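Local atomic coordinates of Cow rumen GH26 endo-mannanase (Metagenome, PDB entry 6UEH), a protein that is a family 26 endo-mannanase that probably hydrolyses internal beta-1,4-mannosidic bonds of mannan and galactomannan. Residues E281-A293 / I340-L354. Numbering follows the deposited sequence.
Sequences ENDYWNEAIKMLA and IWKYLYDKLTNEYDL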
ATOM      1  N   GLU A 281      10.660 -29.557   2.162  1.00 22.35           N
ATOM      2  CA  GLU A 281      10.066 -28.234   2.012  1.00 20.53           C
ATOM      3  C   GLU A 281      10.140 -27.782   0.559  1.00 20.57           C
ATOM      4  O   GLU A 281       9.162 -27.287  -0.002  1.00 19.13           O
ATOM      5  CB  GLU A 281      10.765 -27.212   2.912  1.00 20.98           C
ATOM      6  CG  GLU A 281      10.307 -27.215   4.367  1.00 21.62           C
ATOM      7  CD  GLU A 281      11.026 -28.242   5.217  1.00 24.63           C
ATOM      8  OE1 GLU A 281      11.780 -29.067   4.658  1.00 25.69           O
ATOM      9  OE2 GLU A 281      10.837 -28.221   6.453  1.00 25.98           O
ATOM     10  N   ASN A 282      11.309 -27.965  -0.047  1.00 20.66           N
ATOM     11  CA  ASN A 282      11.523 -27.569  -1.432  1.00 19.40           C
ATOM     12  C   ASN A 282      10.712 -28.421  -2.401  1.00 19.30           C
ATOM     13  O   ASN A 282      10.171 -27.912  -3.383  1.00 18.87           O
ATOM     14  CB  ASN A 282      13.009 -27.651  -1.781  1.00 19.94           C
ATOM     15  CG  ASN A 282      13.297 -27.237  -3.208  1.00 19.93           C
ATOM     16  OD1 ASN A 282      13.684 -28.058  -4.039  1.00 20.47           O
ATOM     17  ND2 ASN A 282      13.107 -25.954  -3.503  1.00 18.11           N
ATOM     18  N   ASP A 283      10.631 -29.720  -2.120  1.00 20.56           N
ATOM     19  CA  ASP A 283       9.862 -30.633  -2.956  1.00 21.05           C
ATOM     20  C   ASP A 283       8.375 -30.285  -2.930  1.00 20.01           C
ATOM     21  O   ASP A 283       7.714 -30.297  -3.971  1.00 18.88           O
ATOM     22  CB  ASP A 283      10.070 -32.082  -2.512  1.00 22.44           C
ATOM     23  CG  ASP A 283      11.424 -32.636  -2.923  1.00 23.67           C
ATOM     24  OD1 ASP A 283      12.066 -32.053  -3.824  1.00 23.96           O
ATOM     25  OD2 ASP A 283      11.838 -33.665  -2.352  1.00 24.80           O
ATOM     26  N   TYR A 284       7.849 -29.977  -1.746  1.00 18.53           N
ATOM     27  CA  TYR A 284       6.447 -29.578  -1.643  1.00 17.19           C
ATOM     28  C   TYR A 284       6.203 -28.254  -2.353  1.00 15.80           C
ATOM     29  O   TYR A 284       5.256 -28.123  -3.130  1.00 16.16           O
ATOM     30  CB  TYR A 284       5.986 -29.455  -0.187  1.00 16.50           C
ATOM     31  CG  TYR A 284       4.583 -28.897  -0.111  1.00 16.87           C
ATOM     32  CD1 TYR A 284       3.488 -29.691  -0.429  1.00 18.67           C
ATOM     33  CD2 TYR A 284       4.354 -27.569   0.230  1.00 15.99           C
ATOM     34  CE1 TYR A 284       2.204 -29.188  -0.389  1.00 20.14           C
ATOM     35  CE2 TYR A 284       3.069 -27.054   0.273  1.00 16.36           C
ATOM     36  CZ  TYR A 284       2.000 -27.868  -0.038  1.00 18.97           C
ATOM     37  OH  TYR A 284       0.718 -27.365   0.000  1.00 19.83           O
ATOM     38  N   TRP A 285       7.059 -27.277  -2.062  1.00 14.73           N
ATOM     39  CA  TRP A 285       6.978 -25.944  -2.652  1.00 16.45           C
ATOM     40  C   TRP A 285       6.966 -26.040  -4.177  1.00 15.62           C
ATOM     41  O   TRP A 285       6.165 -25.384  -4.844  1.00 16.31           O
ATOM     42  CB  TRP A 285       8.150 -25.089  -2.141  1.00 14.96           C
ATOM     43  CG  TRP A 285       8.228 -23.651  -2.610  1.00 15.11           C
ATOM     44  CD1 TRP A 285       9.338 -23.015  -3.086  1.00 16.19           C
ATOM     45  CD2 TRP A 285       7.178 -22.670  -2.609  1.00 16.59           C
ATOM     46  NE1 TRP A 285       9.047 -21.709  -3.394  1.00 17.98           N
ATOM     47  CE2 TRP A 285       7.728 -21.471  -3.113  1.00 17.81           C
ATOM     48  CE3 TRP A 285       5.827 -22.689  -2.242  1.00 16.40           C
ATOM     49  CZ2 TRP A 285       6.975 -20.307  -3.260  1.00 18.61           C
ATOM     50  CZ3 TRP A 285       5.082 -21.531  -2.389  1.00 18.47           C
ATOM     51  CH2 TRP A 285       5.658 -20.357  -2.895  1.00 19.21           C
ATOM     52  N   ASN A 286       7.829 -26.891  -4.723  1.00 18.62           N
ATOM     53  CA  ASN A 286       7.881 -27.096  -6.168  1.00 21.24           C
ATOM     54  C   ASN A 286       6.607 -27.724  -6.727  1.00 22.98           C
ATOM     55  O   ASN A 286       6.166 -27.365  -7.819  1.00 20.36           O
ATOM     56  CB  ASN A 286       9.091 -27.951  -6.542  1.00 18.67           C
ATOM     57  CG  ASN A 286      10.386 -27.163  -6.516  1.00 18.64           C
ATOM     58  OD1 ASN A 286      10.384 -25.943  -6.689  1.00 18.39           O
ATOM     59  ND2 ASN A 286      11.499 -27.854  -6.300  1.00 19.43           N
ATOM     60  N   GLU A 287       6.020 -28.660  -5.985  1.00 18.93           N
ATOM     61  CA  GLU A 287       4.762 -29.276  -6.402  1.00 21.84           C
ATOM     62  C   GLU A 287       3.635 -28.250  -6.426  1.00 17.90           C
ATOM     63  O   GLU A 287       2.812 -28.241  -7.341  1.00 17.63           O
ATOM     64  CB  GLU A 287       4.383 -30.436  -5.479  1.00 25.20           C
ATOM     65  CG  GLU A 287       5.223 -31.685  -5.654  1.00 29.95           C
ATOM     66  CD  GLU A 287       4.638 -32.876  -4.915  1.00 34.39           C
ATOM     67  OE1 GLU A 287       3.444 -32.817  -4.552  1.00 35.62           O
ATOM     68  OE2 GLU A 287       5.367 -33.867  -4.697  1.00 36.68           O
ATOM     69  N   ALA A 288       3.601 -27.387  -5.415  1.00 17.78           N
ATOM     70  CA  ALA A 288       2.591 -26.336  -5.344  1.00 16.95           C
ATOM     71  C   ALA A 288       2.761 -25.336  -6.486  1.00 16.75           C
ATOM     72  O   ALA A 288       1.783 -24.897  -7.092  1.00 16.38           O
ATOM     73  CB  ALA A 288       2.656 -25.627  -4.000  1.00 17.11           C
ATOM     74  N   ILE A 289       4.009 -24.981  -6.777  1.00 15.82           N
ATOM     75  CA  ILE A 289       4.304 -24.081  -7.886  1.00 15.34           C
ATOM     76  C   ILE A 289       3.882 -24.710  -9.215  1.00 16.21           C
ATOM     77  O   ILE A 289       3.335 -24.032 -10.086  1.00 16.38           O
ATOM     78  CB  ILE A 289       5.802 -23.717  -7.928  1.00 15.34           C
ATOM     79  CG1 ILE A 289       6.170 -22.855  -6.720  1.00 13.38           C
ATOM     80  CG2 ILE A 289       6.149 -22.975  -9.211  1.00 15.52           C
ATOM     81  CD1 ILE A 289       7.657 -22.593  -6.595  1.00 16.02           C
ATOM     82  N   LYS A 290       4.125 -26.011  -9.350  1.00 17.98           N
ATOM     83  CA  LYS A 290       3.757 -26.753 -10.555  1.00 18.37           C
ATOM     84  C   LYS A 290       2.254 -26.692 -10.811  1.00 18.64           C
ATOM     85  O   LYS A 290       1.816 -26.451 -11.938  1.00 18.23           O
ATOM     86  CB  LYS A 290       4.210 -28.213 -10.446  1.00 19.23           C
ATOM     87  CG  LYS A 290       3.878 -29.068 -11.670  1.00 20.24           C
ATOM     88  CD  LYS A 290       4.197 -30.541 -11.433  1.00 25.09           C
ATOM     89  CE  LYS A 290       3.329 -31.117 -10.320  1.00 28.76           C
ATOM     90  NZ  LYS A 290       3.524 -32.587 -10.130  1.00 32.77           N
ATOM     91  N   MET A 291       1.467 -26.911  -9.762  1.00 17.92           N
ATOM     92  CA  MET A 291       0.014 -26.914  -9.894  1.00 18.82           C
ATOM     93  C   MET A 291      -0.514 -25.512 -10.172  1.00 18.66           C
ATOM     94  O   MET A 291      -1.479 -25.338 -10.920  1.00 17.82           O
ATOM     95  CB  MET A 291      -0.638 -27.494  -8.639  1.00 18.50           C
ATOM     96  CG  MET A 291      -0.258 -28.944  -8.388  1.00 20.03           C
ATOM     97  SD  MET A 291      -1.290 -29.755  -7.153  1.00 24.58           S
ATOM     98  CE  MET A 291      -0.581 -31.398  -7.169  1.00 22.92           C
ATOM     99  N   LEU A 292       0.132 -24.514  -9.576  1.00 17.50           N
ATOM    100  CA  LEU A 292      -0.178 -23.121  -9.871  1.00 16.93           C
ATOM    101  C   LEU A 292       0.137 -22.785 -11.326  1.00 17.52           C
ATOM    102  O   LEU A 292      -0.692 -22.207 -12.033  1.00 18.05           O
ATOM    103  CB  LEU A 292       0.601 -22.186  -8.947  1.00 15.60           C
ATOM    104  CG  LEU A 292       0.538 -20.703  -9.325  1.00 15.45           C
ATOM    105  CD1 LEU A 292      -0.830 -20.112  -8.989  1.00 14.54           C
ATOM    106  CD2 LEU A 292       1.660 -19.921  -8.652  1.00 15.13           C
ATOM    107  N   ALA A 293       1.340 -23.149 -11.764  1.00 16.98           N
ATOM    108  CA  ALA A 293       1.800 -22.828 -13.114  1.00 17.51           C
ATOM    109  C   ALA A 293       0.899 -23.459 -14.165  1.00 17.51           C
ATOM    110  O   ALA A 293       0.686 -22.891 -15.238  1.00 16.30           O
ATOM    111  CB  ALA A 293       3.237 -23.283 -13.310  1.00 18.82           C
ATOM    112  N   ILE A 340      12.654 -16.043  -1.510  1.00 18.88           N
ATOM    113  CA  ILE A 340      11.529 -16.888  -1.898  1.00 18.74           C
ATOM    114  C   ILE A 340      10.761 -16.270  -3.066  1.00 17.72           C
ATOM    115  O   ILE A 340      10.386 -16.969  -4.007  1.00 16.35           O
ATOM    116  CB  ILE A 340      10.568 -17.132  -0.717  1.00 19.29           C
ATOM    117  CG1 ILE A 340      11.283 -17.907   0.393  1.00 21.33           C
ATOM    118  CG2 ILE A 340       9.326 -17.884  -1.178  1.00 18.70           C
ATOM    119  CD1 ILE A 340      10.424 -18.170   1.611  1.00 15.49           C
ATOM    120  N   TRP A 341      10.540 -14.957  -3.006  1.00 17.11           N
ATOM    121  CA  TRP A 341       9.886 -14.238  -4.098  1.00 16.06           C
ATOM    122  C   TRP A 341      10.662 -14.392  -5.402  1.00 16.30           C
ATOM    123  O   TRP A 341      10.084 -14.679  -6.454  1.00 16.21           O
ATOM    124  CB  TRP A 341       9.735 -12.751  -3.761  1.00 15.86           C
ATOM    125  CG  TRP A 341       9.132 -11.935  -4.877  1.00 15.53           C
ATOM    126  CD1 TRP A 341       9.783 -11.415  -5.962  1.00 16.22           C
ATOM    127  CD2 TRP A 341       7.760 -11.543  -5.010  1.00 15.86           C
ATOM    128  NE1 TRP A 341       8.900 -10.725  -6.759  1.00 16.00           N
ATOM    129  CE2 TRP A 341       7.651 -10.789  -6.200  1.00 15.91           C
ATOM    130  CE3 TRP A 341       6.611 -11.754  -4.240  1.00 15.70           C
ATOM    131  CZ2 TRP A 341       6.442 -10.248  -6.635  1.00 16.21           C
ATOM    132  CZ3 TRP A 341       5.410 -11.216  -4.676  1.00 15.30           C
ATOM    133  CH2 TRP A 341       5.335 -10.474  -5.862  1.00 15.40           C
ATOM    134  N   LYS A 342      11.973 -14.187  -5.330  1.00 17.31           N
ATOM    135  CA  LYS A 342      12.828 -14.322  -6.503  1.00 18.16           C
ATOM    136  C   LYS A 342      12.794 -15.750  -7.038  1.00 17.08           C
ATOM    137  O   LYS A 342      12.808 -15.964  -8.249  1.00 17.22           O
ATOM    138  CB  LYS A 342      14.263 -13.906  -6.174  1.00 19.45           C
ATOM    139  CG  LYS A 342      14.419 -12.421  -5.876  1.00 20.87           C
ATOM    140  CD  LYS A 342      15.873 -12.052  -5.631  1.00 23.42           C
ATOM    141  CE  LYS A 342      16.027 -10.563  -5.368  1.00 25.22           C
ATOM    142  NZ  LYS A 342      17.443 -10.192  -5.095  1.00 27.47           N
ATOM    143  N   TYR A 343      12.738 -16.719  -6.129  1.00 17.31           N
ATOM    144  CA  TYR A 343      12.637 -18.128  -6.501  1.00 17.84           C
ATOM    145  C   TYR A 343      11.390 -18.375  -7.341  1.00 17.00           C
ATOM    146  O   TYR A 343      11.463 -18.974  -8.413  1.00 17.66           O
ATOM    147  CB  TYR A 343      12.618 -19.012  -5.247  1.00 17.38           C
ATOM    148  CG  TYR A 343      12.618 -20.504  -5.519  1.00 17.41           C
ATOM    149  CD1 TYR A 343      11.434 -21.192  -5.753  1.00 16.84           C
ATOM    150  CD2 TYR A 343      13.805 -21.227  -5.522  1.00 18.41           C
ATOM    151  CE1 TYR A 343      11.432 -22.556  -5.994  1.00 18.03           C
ATOM    152  CE2 TYR A 343      13.812 -22.590  -5.758  1.00 19.17           C
ATOM    153  CZ  TYR A 343      12.623 -23.250  -5.994  1.00 19.43           C
ATOM    154  OH  TYR A 343      12.630 -24.606  -6.234  1.00 20.27           O
ATOM    155  N   LEU A 344      10.247 -17.906  -6.847  1.00 15.83           N
ATOM    156  CA  LEU A 344       8.976 -18.081  -7.542  1.00 15.68           C
ATOM    157  C   LEU A 344       8.975 -17.358  -8.884  1.00 16.44           C
ATOM    158  O   LEU A 344       8.529 -17.904  -9.894  1.00 17.08           O
ATOM    159  CB  LEU A 344       7.818 -17.581  -6.675  1.00 13.55           C
ATOM    160  CG  LEU A 344       6.424 -17.648  -7.307  1.00 13.50           C
ATOM    161  CD1 LEU A 344       6.046 -19.086  -7.653  1.00 14.49           C
ATOM    162  CD2 LEU A 344       5.386 -17.022  -6.389  1.00 13.74           C
ATOM    163  N   TYR A 345       9.482 -16.128  -8.884  1.00 15.44           N
ATOM    164  CA  TYR A 345       9.568 -15.318 -10.094  1.00 15.35           C
ATOM    165  C   TYR A 345      10.393 -16.028 -11.163  1.00 17.12           C
ATOM    166  O   TYR A 345       9.979 -16.125 -12.318  1.00 16.90           O
ATOM    167  CB  TYR A 345      10.179 -13.951  -9.773  1.00 16.06           C
ATOM    168  CG  TYR A 345      10.175 -12.954 -10.916  1.00 16.69           C
ATOM    169  CD1 TYR A 345      11.105 -13.039 -11.945  1.00 17.53           C
ATOM    170  CD2 TYR A 345       9.261 -11.906 -10.946  1.00 16.27           C
ATOM    171  CE1 TYR A 345      11.112 -12.124 -12.984  1.00 18.38           C
ATOM    172  CE2 TYR A 345       9.264 -10.983 -11.979  1.00 12.89           C
ATOM    173  CZ  TYR A 345      10.192 -11.097 -12.994  1.00 16.55           C
ATOM    174  OH  TYR A 345      10.201 -10.184 -14.025  1.00 16.32           O
ATOM    175  N   ASP A 346      11.565 -16.513 -10.769  1.00 18.68           N
ATOM    176  CA  ASP A 346      12.453 -17.207 -11.695  1.00 21.50           C
ATOM    177  C   ASP A 346      11.851 -18.523 -12.174  1.00 19.12           C
ATOM    178  O   ASP A 346      11.961 -18.868 -13.349  1.00 17.65           O
ATOM    179  CB  ASP A 346      13.815 -17.463 -11.044  1.00 25.33           C
ATOM    180  CG  ASP A 346      14.604 -16.186 -10.820  1.00 29.90           C
ATOM    181  OD1 ASP A 346      14.216 -15.139 -11.382  1.00 30.72           O
ATOM    182  OD2 ASP A 346      15.620 -16.233 -10.093  1.00 31.17           O
ATOM    183  N   LYS A 347      11.215 -19.255 -11.264  1.00 18.94           N
ATOM    184  CA  LYS A 347      10.599 -20.533 -11.610  1.00 20.94           C
ATOM    185  C   LYS A 347       9.479 -20.371 -12.635  1.00 18.97           C
ATOM    186  O   LYS A 347       9.431 -21.101 -13.624  1.00 20.15           O
ATOM    187  CB  LYS A 347      10.058 -21.229 -10.360  1.00 24.03           C
ATOM    188  CG  LYS A 347      11.051 -22.161  -9.681  1.00 28.18           C
ATOM    189  CD  LYS A 347      11.388 -23.348 -10.570  1.00 31.32           C
ATOM    190  CE  LYS A 347      12.289 -24.348  -9.855  1.00 35.16           C
ATOM    191  NZ  LYS A 347      13.628 -23.783  -9.521  1.00 37.41           N
ATOM    192  N   LEU A 348       8.585 -19.415 -12.400  1.00 17.31           N
ATOM    193  CA  LEU A 348       7.437 -19.216 -13.283  1.00 16.98           C
ATOM    194  C   LEU A 348       7.839 -18.667 -14.650  1.00 17.45           C
ATOM    195  O   LEU A 348       7.314 -19.105 -15.675  1.00 17.34           O
ATOM    196  CB  LEU A 348       6.410 -18.281 -12.636  1.00 15.85           C
ATOM    197  CG  LEU A 348       5.632 -18.814 -11.426  1.00 14.56           C
ATOM    198  CD1 LEU A 348       4.456 -17.901 -11.100  1.00 13.56           C
ATOM    199  CD2 LEU A 348       5.154 -20.243 -11.661  1.00 14.53           C
ATOM    200  N   THR A 349       8.767 -17.713 -14.669  1.00 17.13           N
ATOM    201  CA  THR A 349       9.137 -17.054 -15.920  1.00 18.55           C
ATOM    202  C   THR A 349      10.119 -17.875 -16.751  1.00 21.84           C
ATOM    203  O   THR A 349      10.030 -17.896 -17.977  1.00 23.48           O
ATOM    204  CB  THR A 349       9.751 -15.654 -15.676  1.00 18.16           C
ATOM    205  OG1 THR A 349      10.942 -15.769 -14.885  1.00 18.35           O
ATOM    206  CG2 THR A 349       8.752 -14.745 -14.971  1.00 17.02           C
ATOM    207  N   ASN A 350      11.053 -18.552 -16.094  1.00 22.58           N
ATOM    208  CA  ASN A 350      12.076 -19.299 -16.818  1.00 25.67           C
ATOM    209  C   ASN A 350      11.700 -20.758 -17.053  1.00 26.77           C
ATOM    210  O   ASN A 350      11.625 -21.207 -18.195  1.00 28.21           O
ATOM    211  CB  ASN A 350      13.413 -19.220 -16.079  1.00 27.65           C
ATOM    212  CG  ASN A 350      13.973 -17.812 -16.041  1.00 29.89           C
ATOM    213  OD1 ASN A 350      13.909 -17.083 -17.030  1.00 31.20           O
ATOM    214  ND2 ASN A 350      14.522 -17.419 -14.897  1.00 30.24           N
ATOM    215  N   GLU A 351      11.463 -21.495 -15.973  1.00 26.07           N
ATOM    216  CA  GLU A 351      11.192 -22.923 -16.080  1.00 28.13           C
ATOM    217  C   GLU A 351       9.819 -23.207 -16.690  1.00 24.90           C
ATOM    218  O   GLU A 351       9.662 -24.149 -17.467  1.00 25.63           O
ATOM    219  CB  GLU A 351      11.309 -23.589 -14.707  1.00 32.74           C
ATOM    220  CG  GLU A 351      11.090 -25.092 -14.723  1.00 38.84           C
ATOM    221  CD  GLU A 351      11.795 -25.794 -13.579  1.00 43.97           C
ATOM    222  OE1 GLU A 351      13.046 -25.777 -13.554  1.00 46.46           O
ATOM    223  OE2 GLU A 351      11.102 -26.359 -12.706  1.00 44.89           O
ATOM    224  N   TYR A 352       8.827 -22.388 -16.350  1.00 21.37           N
ATOM    225  CA  TYR A 352       7.470 -22.609 -16.843  1.00 20.41           C
ATOM    226  C   TYR A 352       7.093 -21.662 -17.980  1.00 20.65           C
ATOM    227  O   TYR A 352       5.987 -21.741 -18.515  1.00 20.95           O
ATOM    228  CB  TYR A 352       6.467 -22.489 -15.698  1.00 18.86           C
ATOM    229  CG  TYR A 352       6.529 -23.654 -14.738  1.00 19.25           C
ATOM    230  CD1 TYR A 352       5.944 -24.873 -15.059  1.00 20.34           C
ATOM    231  CD2 TYR A 352       7.186 -23.545 -13.519  1.00 18.93           C
ATOM    232  CE1 TYR A 352       6.004 -25.949 -14.191  1.00 21.34           C
ATOM    233  CE2 TYR A 352       7.251 -24.616 -12.642  1.00 20.17           C
ATOM    234  CZ  TYR A 352       6.658 -25.813 -12.983  1.00 21.14           C
ATOM    235  OH  TYR A 352       6.718 -26.882 -12.115  1.00 22.61           O
ATOM    236  N   ASP A 353       8.020 -20.776 -18.338  1.00 20.14           N
ATOM    237  CA  ASP A 353       7.870 -19.884 -19.489  1.00 22.16           C
ATOM    238  C   ASP A 353       6.578 -19.062 -19.432  1.00 18.68           C
ATOM    239  O   ASP A 353       5.920 -18.843 -20.450  1.00 18.55           O
ATOM    240  CB  ASP A 353       7.924 -20.692 -20.791  1.00 27.01           C
ATOM    241  CG  ASP A 353       8.346 -19.853 -21.986  1.00 32.36           C
ATOM    242  OD1 ASP A 353       9.053 -18.842 -21.787  1.00 34.15           O
ATOM    243  OD2 ASP A 353       7.976 -20.210 -23.125  1.00 34.77           O
ATOM    244  N   LEU A 354       6.226 -18.610 -18.234  1.00 16.86           N
ATOM    245  CA  LEU A 354       5.043 -17.777 -18.043  1.00 17.25           C
ATOM    246  C   LEU A 354       5.415 -16.296 -18.064  1.00 16.79           C
ATOM    247  O   LEU A 354       6.280 -15.854 -17.310  1.00 15.75           O
ATOM    248  CB  LEU A 354       4.349 -18.140 -16.731  1.00 16.66           C
ATOM    249  CG  LEU A 354       3.699 -19.525 -16.703  1.00 18.79           C
ATOM    250  CD1 LEU A 354       3.381 -19.952 -15.279  1.00 18.80           C
ATOM    251  CD2 LEU A 354       2.438 -19.521 -17.550  1.00 19.65           C
TER
HETATM  252  O   HOH W   1       7.743 -26.677  -9.762  1.00 21.89           O
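Y343 stands as a knob among N282, W285, N286 and I289 in a buried helix-to-helix packing on the outside of the catalytic barrel, between 281-293 and 340-354. The axes approach to 10.9 Å and cross at -48°; the CA atoms come nearest at A293 and L348. With CG anti to the backbone N (chi1 -176°), the Y343 ring reaches across to the other helix and puts its hydroxyl between two amides. That OH donates to N286 OD1 at 2.7 Å, in the carbonyl plane and on a lone pair, the N286 amide lying only 18° from the ring plane. N282 turns its amide nearly perpendicular to the ring and donates from ND2 to the same OH at 3.1 Å; its ND2 also bonds C274 O. W285 runs antiparallel alongside the ring, NE1 3.4 Å from Y343 CD1, and meets W328 edge-to-face. A phenylalanine in place of Y343 would probably leave N286 OD1 without this donor and the N286 amide freer to turn. Both helices belong to the beta-alpha alternation of the TIM barrel: helix 280-301 runs on to strand 306-309, and helix 334-351 follows it and leads to strand 357-362; L292 and L348 both touch F308 of the first strand. I289 fills the middle, its CG2 3.8 Å from L348 CD2 and its CD1 at the edge of the Y343 ring. Just past the end of helix 334-351, Y352 turns one ring face to A293 CB, a CH-pi contact 3.7 Å from the centroid, while L354 CD1 also packs on this methyl. At the Y352 ring edge, a water 2.6 Å from Y352 OH donates to N286 O, bridging the phenol to the backbone of helix 280-301.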